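PDB 4HKT: inositol 2-dehydrogenase from Sinorhizobium meliloti, which catalyses the NAD-dependent oxidation of myo-inositol to scyllo-inosose, also called 2-keto-myo-inositol, the first step of myo-inositol degradation. Local coordinates for residues A26-P38 with C50-I64. Residues are numbered along the deposited sequence; the frame is centred on the assembly and turned at random.
Sequences ADARLVAVADAFP and CEVRTIDAIEAAADI. With NA (sodium ion), chain C.
Ala32 and Val33 of strand 28-34 lie beside Glu51 and Val52 of the short strand 51-52; the two parallel strands, joined by helix 38-48, make a beta-alpha-beta crossover at one margin of the Rossmann sheet. Three backbone bonds join the strands: Glu51 N to Val31 O, Val33 N to Glu51 O at 2.8 Å and nearly straight on to the carbonyl, and Arg53 N to Val33 O. Water 1 prolongs the pairing, taking the N-H of Asp35 and donating to Arg53 O.

Apolar contacts lie on both faces. On that of Val33, Cys50 SG reaches Val33 CG2 at 3.4 Å and also touches Leu30 CG; a chi1 of 69° turns the sulfur toward both. On that of Ala32, Ile58 rises from helix 55-60 with CG1 3.9 Å from Ala32 CB and CD1 against Ala34 CB, while Ile64 CD1 packs on Val31 CB.

The charged network ties the edge strand to the turn after helix 55-60: Arg53 bridges Glu51 and Asp63 while running extended across Ala32, whose CB lies over one guanidinium face, and NH2 comes 3.6 Å from Val31 CG1. Were Arg53 cut back to alanine, the carboxylates of Glu51 and Asp63 would probably lose their shared cation and Ala32 its cover. The grip on Asp63 is end-on and in the guanidinium plane, NH1 to OD1 and NH2 to OD2 through syn lone pairs, whereas Arg53 NH2 meets Glu51 OE2 at 2.8 Å from above the carboxylate plane, 49° out of it.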
ATOM      1  N   ALA B  26      12.442  32.011   7.457  1.00 48.57           N
ATOM      2  CA  ALA B  26      13.447  32.938   6.988  1.00 50.35           C
ATOM      3  C   ALA B  26      13.043  34.378   7.258  1.00 48.87           C
ATOM      4  O   ALA B  26      13.897  35.213   7.548  1.00 47.49           O
ATOM      5  CB  ALA B  26      13.690  32.731   5.501  1.00 51.60           C
ATOM      6  N   ASP B  27      11.746  34.664   7.174  1.00 48.00           N
ATOM      7  CA  ASP B  27      11.247  36.034   7.370  1.00 45.42           C
ATOM      8  C   ASP B  27      10.950  36.424   8.818  1.00 44.32           C
ATOM      9  O   ASP B  27      10.425  37.504   9.061  1.00 45.14           O
ATOM     10  CB  ASP B  27      10.007  36.254   6.523  1.00 48.28           C
ATOM     11  CG  ASP B  27      10.303  36.178   5.047  1.00 53.05           C
ATOM     12  OD1 ASP B  27      11.326  36.754   4.623  1.00 52.68           O
ATOM     13  OD2 ASP B  27       9.513  35.548   4.313  1.00 57.54           O
ATOM     14  N   ALA B  28      11.313  35.583   9.777  1.00 44.49           N
ATOM     15  CA  ALA B  28      10.887  35.803  11.160  1.00 46.71           C
ATOM     16  C   ALA B  28      12.025  35.639  12.122  1.00 45.31           C
ATOM     17  O   ALA B  28      12.926  34.838  11.873  1.00 48.54           O
ATOM     18  CB  ALA B  28       9.794  34.812  11.524  1.00 49.01           C
ATOM     19  N   ARG B  29      11.964  36.367  13.236  1.00 43.93           N
ATOM     20  CA  ARG B  29      12.929  36.212  14.321  1.00 44.53           C
ATOM     21  C   ARG B  29      12.203  36.066  15.645  1.00 40.52           C
ATOM     22  O   ARG B  29      11.304  36.841  15.956  1.00 43.09           O
ATOM     23  CB  ARG B  29      13.875  37.434  14.409  1.00 51.37           C
ATOM     24  CG  ARG B  29      14.964  37.317  15.491  1.00 58.02           C
ATOM     25  CD  ARG B  29      15.742  38.613  15.751  1.00 63.50           C
ATOM     26  NE  ARG B  29      16.240  39.222  14.512  1.00 70.24           N
ATOM     27  CZ  ARG B  29      15.709  40.283  13.894  1.00 70.74           C
ATOM     28  NH1 ARG B  29      14.655  40.916  14.393  1.00 67.60           N
ATOM     29  NH2 ARG B  29      16.251  40.724  12.760  1.00 70.38           N
ATOM     30  N   LEU B  30      12.629  35.099  16.441  1.00 38.02           N
ATOM     31  CA  LEU B  30      12.141  34.963  17.794  1.00 39.41           C
ATOM     32  C   LEU B  30      12.966  35.871  18.712  1.00 41.96           C
ATOM     33  O   LEU B  30      14.167  35.668  18.894  1.00 40.72           O
ATOM     34  CB  LEU B  30      12.230  33.512  18.252  1.00 38.33           C
ATOM     35  CG  LEU B  30      11.672  33.248  19.644  1.00 39.47           C
ATOM     36  CD1 LEU B  30      10.191  33.596  19.708  1.00 41.10           C
ATOM     37  CD2 LEU B  30      11.876  31.795  20.008  1.00 39.85           C
ATOM     38  N   VAL B  31      12.294  36.866  19.279  1.00 42.87           N
ATOM     39  CA  VAL B  31      12.910  37.931  20.077  1.00 41.52           C
ATOM     40  C   VAL B  31      12.744  37.662  21.568  1.00 43.07           C
ATOM     41  O   VAL B  31      13.696  37.821  22.331  1.00 47.27           O
ATOM     42  CB  VAL B  31      12.262  39.297  19.733  1.00 40.22           C
ATOM     43  CG1 VAL B  31      12.754  40.405  20.652  1.00 40.18           C
ATOM     44  CG2 VAL B  31      12.518  39.644  18.277  1.00 39.17           C
ATOM     45  N   ALA B  32      11.541  37.258  21.985  1.00 39.14           N
ATOM     46  CA  ALA B  32      11.236  37.115  23.404  1.00 39.20           C
ATOM     47  C   ALA B  32      10.340  35.928  23.706  1.00 39.87           C
ATOM     48  O   ALA B  32       9.442  35.613  22.929  1.00 37.64           O
ATOM     49  CB  ALA B  32      10.604  38.389  23.931  1.00 39.66           C
ATOM     50  N   VAL B  33      10.625  35.252  24.812  1.00 39.67           N
ATOM     51  CA  VAL B  33       9.755  34.215  25.348  1.00 42.01           C
ATOM     52  C   VAL B  33       9.274  34.617  26.733  1.00 41.09           C
ATOM     53  O   VAL B  33      10.017  35.239  27.489  1.00 37.96           O
ATOM     54  CB  VAL B  33      10.488  32.879  25.509  1.00 45.13           C
ATOM     55  CG1 VAL B  33       9.534  31.799  26.036  1.00 45.18           C
ATOM     56  CG2 VAL B  33      11.087  32.462  24.187  1.00 50.96           C
ATOM     57  N   ALA B  34       8.041  34.226  27.060  1.00 36.77           N
ATOM     58  CA  ALA B  34       7.487  34.369  28.389  1.00 35.72           C
ATOM     59  C   ALA B  34       6.766  33.072  28.813  1.00 37.50           C
ATOM     60  O   ALA B  34       6.297  32.293  27.966  1.00 30.84           O
ATOM     61  CB  ALA B  34       6.541  35.559  28.435  1.00 37.03           C
ATOM     62  N   ASP B  35       6.704  32.848  30.123  1.00 36.94           N
ATOM     63  CA  ASP B  35       6.050  31.676  30.706  1.00 41.35           C
ATOM     64  C   ASP B  35       5.921  31.924  32.204  1.00 44.22           C
ATOM     65  O   ASP B  35       6.665  32.719  32.761  1.00 40.89           O
ATOM     66  CB  ASP B  35       6.869  30.399  30.447  1.00 43.59           C
ATOM     67  CG  ASP B  35       6.073  29.121  30.706  1.00 48.59           C
ATOM     68  OD1 ASP B  35       5.250  28.723  29.845  1.00 46.22           O
ATOM     69  OD2 ASP B  35       6.292  28.503  31.769  1.00 48.46           O
ATOM     70  N   ALA B  36       4.963  31.278  32.859  1.00 48.90           N
ATOM     71  CA  ALA B  36       4.813  31.429  34.310  1.00 51.01           C
ATOM     72  C   ALA B  36       5.933  30.692  35.065  1.00 55.07           C
ATOM     73  O   ALA B  36       6.242  31.030  36.202  1.00 50.98           O
ATOM     74  CB  ALA B  36       3.451  30.936  34.760  1.00 52.50           C
ATOM     75  N   PHE B  37       6.523  29.677  34.434  1.00 58.53           N
ATOM     76  CA  PHE B  37       7.651  28.959  35.010  1.00 62.87           C
ATOM     77  C   PHE B  37       8.947  29.391  34.306  1.00 60.86           C
ATOM     78  O   PHE B  37       9.228  28.930  33.201  1.00 56.53           O
ATOM     79  CB  PHE B  37       7.419  27.444  34.908  1.00 66.19           C
ATOM     80  CG  PHE B  37       8.517  26.606  35.528  1.00 76.34           C
ATOM     81  CD1 PHE B  37       9.041  26.920  36.789  1.00 78.69           C
ATOM     82  CD2 PHE B  37       9.020  25.487  34.861  1.00 79.46           C
ATOM     83  CE1 PHE B  37      10.053  26.151  37.352  1.00 78.89           C
ATOM     84  CE2 PHE B  37      10.024  24.711  35.429  1.00 81.72           C
ATOM     85  CZ  PHE B  37      10.542  25.046  36.674  1.00 79.94           C
ATOM     86  N   PRO B  38       9.741  30.285  34.943  1.00 65.96           N
ATOM     87  CA  PRO B  38      10.954  30.860  34.338  1.00 67.05           C
ATOM     88  C   PRO B  38      11.975  29.873  33.764  1.00 65.80           C
ATOM     89  O   PRO B  38      12.641  30.207  32.780  1.00 68.50           O
ATOM     90  CB  PRO B  38      11.570  31.650  35.491  1.00 68.23           C
ATOM     91  CG  PRO B  38      10.390  32.098  36.270  1.00 67.60           C
ATOM     92  CD  PRO B  38       9.452  30.925  36.242  1.00 67.89           C
ATOM     93  N   CYS B  50      17.151  33.999  22.324  1.00 57.42           N
ATOM     94  CA  CYS B  50      16.253  35.150  22.481  1.00 56.20           C
ATOM     95  C   CYS B  50      16.107  35.438  23.975  1.00 56.44           C
ATOM     96  O   CYS B  50      16.617  34.676  24.795  1.00 57.86           O
ATOM     97  CB  CYS B  50      14.891  34.851  21.859  1.00 53.04           C
ATOM     98  SG  CYS B  50      13.974  33.602  22.773  1.00 48.99           S
ATOM     99  N   GLU B  51      15.400  36.515  24.322  1.00 53.11           N
ATOM    100  CA  GLU B  51      15.335  37.002  25.704  1.00 51.00           C
ATOM    101  C   GLU B  51      14.159  36.395  26.461  1.00 50.06           C
ATOM    102  O   GLU B  51      13.138  36.056  25.873  1.00 48.98           O
ATOM    103  CB  GLU B  51      15.175  38.522  25.724  1.00 51.20           C
ATOM    104  CG  GLU B  51      16.105  39.288  24.790  1.00 53.38           C
ATOM    105  CD  GLU B  51      15.755  40.763  24.707  1.00 53.84           C
ATOM    106  OE1 GLU B  51      15.467  41.363  25.762  1.00 53.22           O
ATOM    107  OE2 GLU B  51      15.739  41.323  23.589  1.00 54.46           O
ATOM    108  N   VAL B  52      14.287  36.281  27.771  1.00 48.20           N
ATOM    109  CA  VAL B  52      13.124  35.987  28.607  1.00 47.27           C
ATOM    110  C   VAL B  52      12.516  37.295  29.074  1.00 46.82           C
ATOM    111  O   VAL B  52      13.153  38.023  29.814  1.00 46.73           O
ATOM    112  CB  VAL B  52      13.504  35.131  29.824  1.00 48.15           C
ATOM    113  CG1 VAL B  52      12.314  34.944  30.765  1.00 47.29           C
ATOM    114  CG2 VAL B  52      14.041  33.787  29.350  1.00 49.48           C
ATOM    115  N   ARG B  53      11.295  37.599  28.633  1.00 42.89           N
ATOM    116  CA  ARG B  53      10.565  38.776  29.131  1.00 40.40           C
ATOM    117  C   ARG B  53       9.269  38.377  29.829  1.00 40.06           C
ATOM    118  O   ARG B  53       8.880  37.205  29.832  1.00 42.92           O
ATOM    119  CB  ARG B  53      10.251  39.769  28.011  1.00 38.56           C
ATOM    120  CG  ARG B  53      11.462  40.305  27.277  1.00 37.51           C
ATOM    121  CD  ARG B  53      11.080  41.325  26.227  1.00 35.37           C
ATOM    122  NE  ARG B  53      12.193  41.588  25.307  1.00 38.84           N
ATOM    123  CZ  ARG B  53      12.130  42.363  24.223  1.00 38.96           C
ATOM    124  NH1 ARG B  53      11.002  42.973  23.878  1.00 39.38           N
ATOM    125  NH2 ARG B  53      13.210  42.531  23.466  1.00 41.99           N
ATOM    126  N   THR B  54       8.617  39.355  30.441  1.00 36.77           N
ATOM    127  CA  THR B  54       7.292  39.140  30.989  1.00 39.83           C
ATOM    128  C   THR B  54       6.296  39.388  29.859  1.00 34.42           C
ATOM    129  O   THR B  54       6.670  39.900  28.800  1.00 33.12           O
ATOM    130  CB  THR B  54       6.984  40.101  32.148  1.00 40.09           C
ATOM    131  OG1 THR B  54       6.934  41.442  31.656  1.00 39.59           O
ATOM    132  CG2 THR B  54       8.055  39.988  33.249  1.00 42.78           C
ATOM    133  N   ILE B  55       5.039  39.032  30.103  1.00 35.15           N
ATOM    134  CA  ILE B  55       3.952  39.289  29.149  1.00 34.54           C
ATOM    135  C   ILE B  55       3.695  40.792  29.041  1.00 34.00           C
ATOM    136  O   ILE B  55       3.600  41.335  27.933  1.00 34.59           O
ATOM    137  CB  ILE B  55       2.674  38.517  29.532  1.00 35.57           C
ATOM    138  CG1 ILE B  55       2.943  37.008  29.356  1.00 38.30           C
ATOM    139  CG2 ILE B  55       1.485  38.998  28.693  1.00 35.17           C
ATOM    140  CD1 ILE B  55       1.916  36.080  29.965  1.00 38.58           C
ATOM    141  N   ASP B  56       3.626  41.476  30.181  1.00 34.49           N
ATOM    142  CA  ASP B  56       3.512  42.945  30.194  1.00 35.80           C
ATOM    143  C   ASP B  56       4.587  43.609  29.306  1.00 34.81           C
ATOM    144  O   ASP B  56       4.326  44.585  28.609  1.00 34.11           O
ATOM    145  CB  ASP B  56       3.630  43.505  31.634  1.00 38.57           C
ATOM    146  CG  ASP B  56       2.347  43.311  32.476  1.00 44.30           C
ATOM    147  OD1 ASP B  56       1.301  42.865  31.942  1.00 45.80           O
ATOM    148  OD2 ASP B  56       2.385  43.616  33.693  1.00 42.96           O
ATOM    149  N   ALA B  57       5.793  43.082  29.350  1.00 32.46           N
ATOM    150  CA  ALA B  57       6.905  43.673  28.616  1.00 36.61           C
ATOM    151  C   ALA B  57       6.702  43.434  27.122  1.00 32.90           C
ATOM    152  O   ALA B  57       6.823  44.343  26.306  1.00 34.17           O
ATOM    153  CB  ALA B  57       8.227  43.075  29.082  1.00 34.97           C
ATOM    154  N   ILE B  58       6.363  42.204  26.774  1.00 32.42           N
ATOM    155  CA  ILE B  58       6.068  41.880  25.375  1.00 30.37           C
ATOM    156  C   ILE B  58       4.905  42.726  24.864  1.00 29.69           C
ATOM    157  O   ILE B  58       4.990  43.288  23.778  1.00 32.24           O
ATOM    158  CB  ILE B  58       5.868  40.359  25.179  1.00 33.02           C
ATOM    159  CG1 ILE B  58       7.195  39.633  25.406  1.00 34.42           C
ATOM    160  CG2 ILE B  58       5.346  40.049  23.779  1.00 34.43           C
ATOM    161  CD1 ILE B  58       7.065  38.156  25.759  1.00 35.55           C
ATOM    162  N   GLU B  59       3.843  42.870  25.660  1.00 28.95           N
ATOM    163  CA  GLU B  59       2.741  43.794  25.316  1.00 29.75           C
ATOM    164  C   GLU B  59       3.210  45.230  24.994  1.00 31.82           C
ATOM    165  O   GLU B  59       2.793  45.824  23.981  1.00 28.52           O
ATOM    166  CB  GLU B  59       1.731  43.820  26.457  1.00 31.53           C
ATOM    167  CG  GLU B  59       0.406  44.546  26.205  1.00 31.05           C
ATOM    168  CD  GLU B  59      -0.493  44.509  27.431  1.00 33.01           C
ATOM    169  OE1 GLU B  59       0.044  44.337  28.551  1.00 36.09           O
ATOM    170  OE2 GLU B  59      -1.725  44.655  27.307  1.00 31.00           O
ATOM    171  N   ALA B  60       4.056  45.797  25.856  1.00 31.43           N
ATOM    172  CA  ALA B  60       4.497  47.201  25.683  1.00 33.84           C
ATOM    173  C   ALA B  60       5.611  47.365  24.651  1.00 34.92           C
ATOM    174  O   ALA B  60       5.812  48.465  24.149  1.00 39.42           O
ATOM    175  CB  ALA B  60       4.947  47.789  27.020  1.00 36.03           C
ATOM    176  N   ALA B  61       6.302  46.276  24.305  1.00 35.81           N
ATOM    177  CA  ALA B  61       7.495  46.344  23.438  1.00 37.14           C
ATOM    178  C   ALA B  61       7.279  46.865  22.033  1.00 38.32           C
ATOM    179  O   ALA B  61       6.476  46.337  21.268  1.00 40.98           O
ATOM    180  CB  ALA B  61       8.185  44.992  23.372  1.00 36.84           C
ATOM    181  N   ALA B  62       8.055  47.881  21.678  1.00 41.17           N
ATOM    182  CA  ALA B  62       8.124  48.390  20.312  1.00 42.02           C
ATOM    183  C   ALA B  62       8.803  47.404  19.355  1.00 40.12           C
ATOM    184  O   ALA B  62       8.534  47.407  18.158  1.00 42.72           O
ATOM    185  CB  ALA B  62       8.871  49.724  20.296  1.00 46.65           C
ATOM    186  N   ASP B  63       9.677  46.558  19.884  1.00 41.51           N
ATOM    187  CA  ASP B  63      10.391  45.592  19.057  1.00 41.22           C
ATOM    188  C   ASP B  63       9.691  44.212  18.946  1.00 41.18           C
ATOM    189  O   ASP B  63      10.354  43.183  18.761  1.00 39.62           O
ATOM    190  CB  ASP B  63      11.810  45.429  19.582  1.00 41.28           C
ATOM    191  CG  ASP B  63      11.866  44.683  20.873  1.00 45.24           C
ATOM    192  OD1 ASP B  63      10.882  44.740  21.659  1.00 46.01           O
ATOM    193  OD2 ASP B  63      12.910  44.034  21.110  1.00 46.17           O
ATOM    194  N   ILE B  64       8.360  44.195  19.074  1.00 39.16           N
ATOM    195  CA  ILE B  64       7.565  42.999  18.824  1.00 35.49           C
ATOM    196  C   ILE B  64       6.463  43.363  17.815  1.00 31.33           C
ATOM    197  O   ILE B  64       5.720  44.318  18.023  1.00 33.52           O
ATOM    198  CB  ILE B  64       6.953  42.453  20.123  1.00 35.43           C
ATOM    199  CG1 ILE B  64       8.034  42.045  21.123  1.00 35.59           C
ATOM    200  CG2 ILE B  64       6.044  41.272  19.830  1.00 35.68           C
ATOM    201  CD1 ILE B  64       8.899  40.865  20.720  1.00 36.23           C
TER
HETATM  202 NA    NA C 410      13.905  32.667  11.861  1.00 64.35          NA
HETATM  203  O   HOH W   1       8.210  35.267  31.387  1.00 37.16           O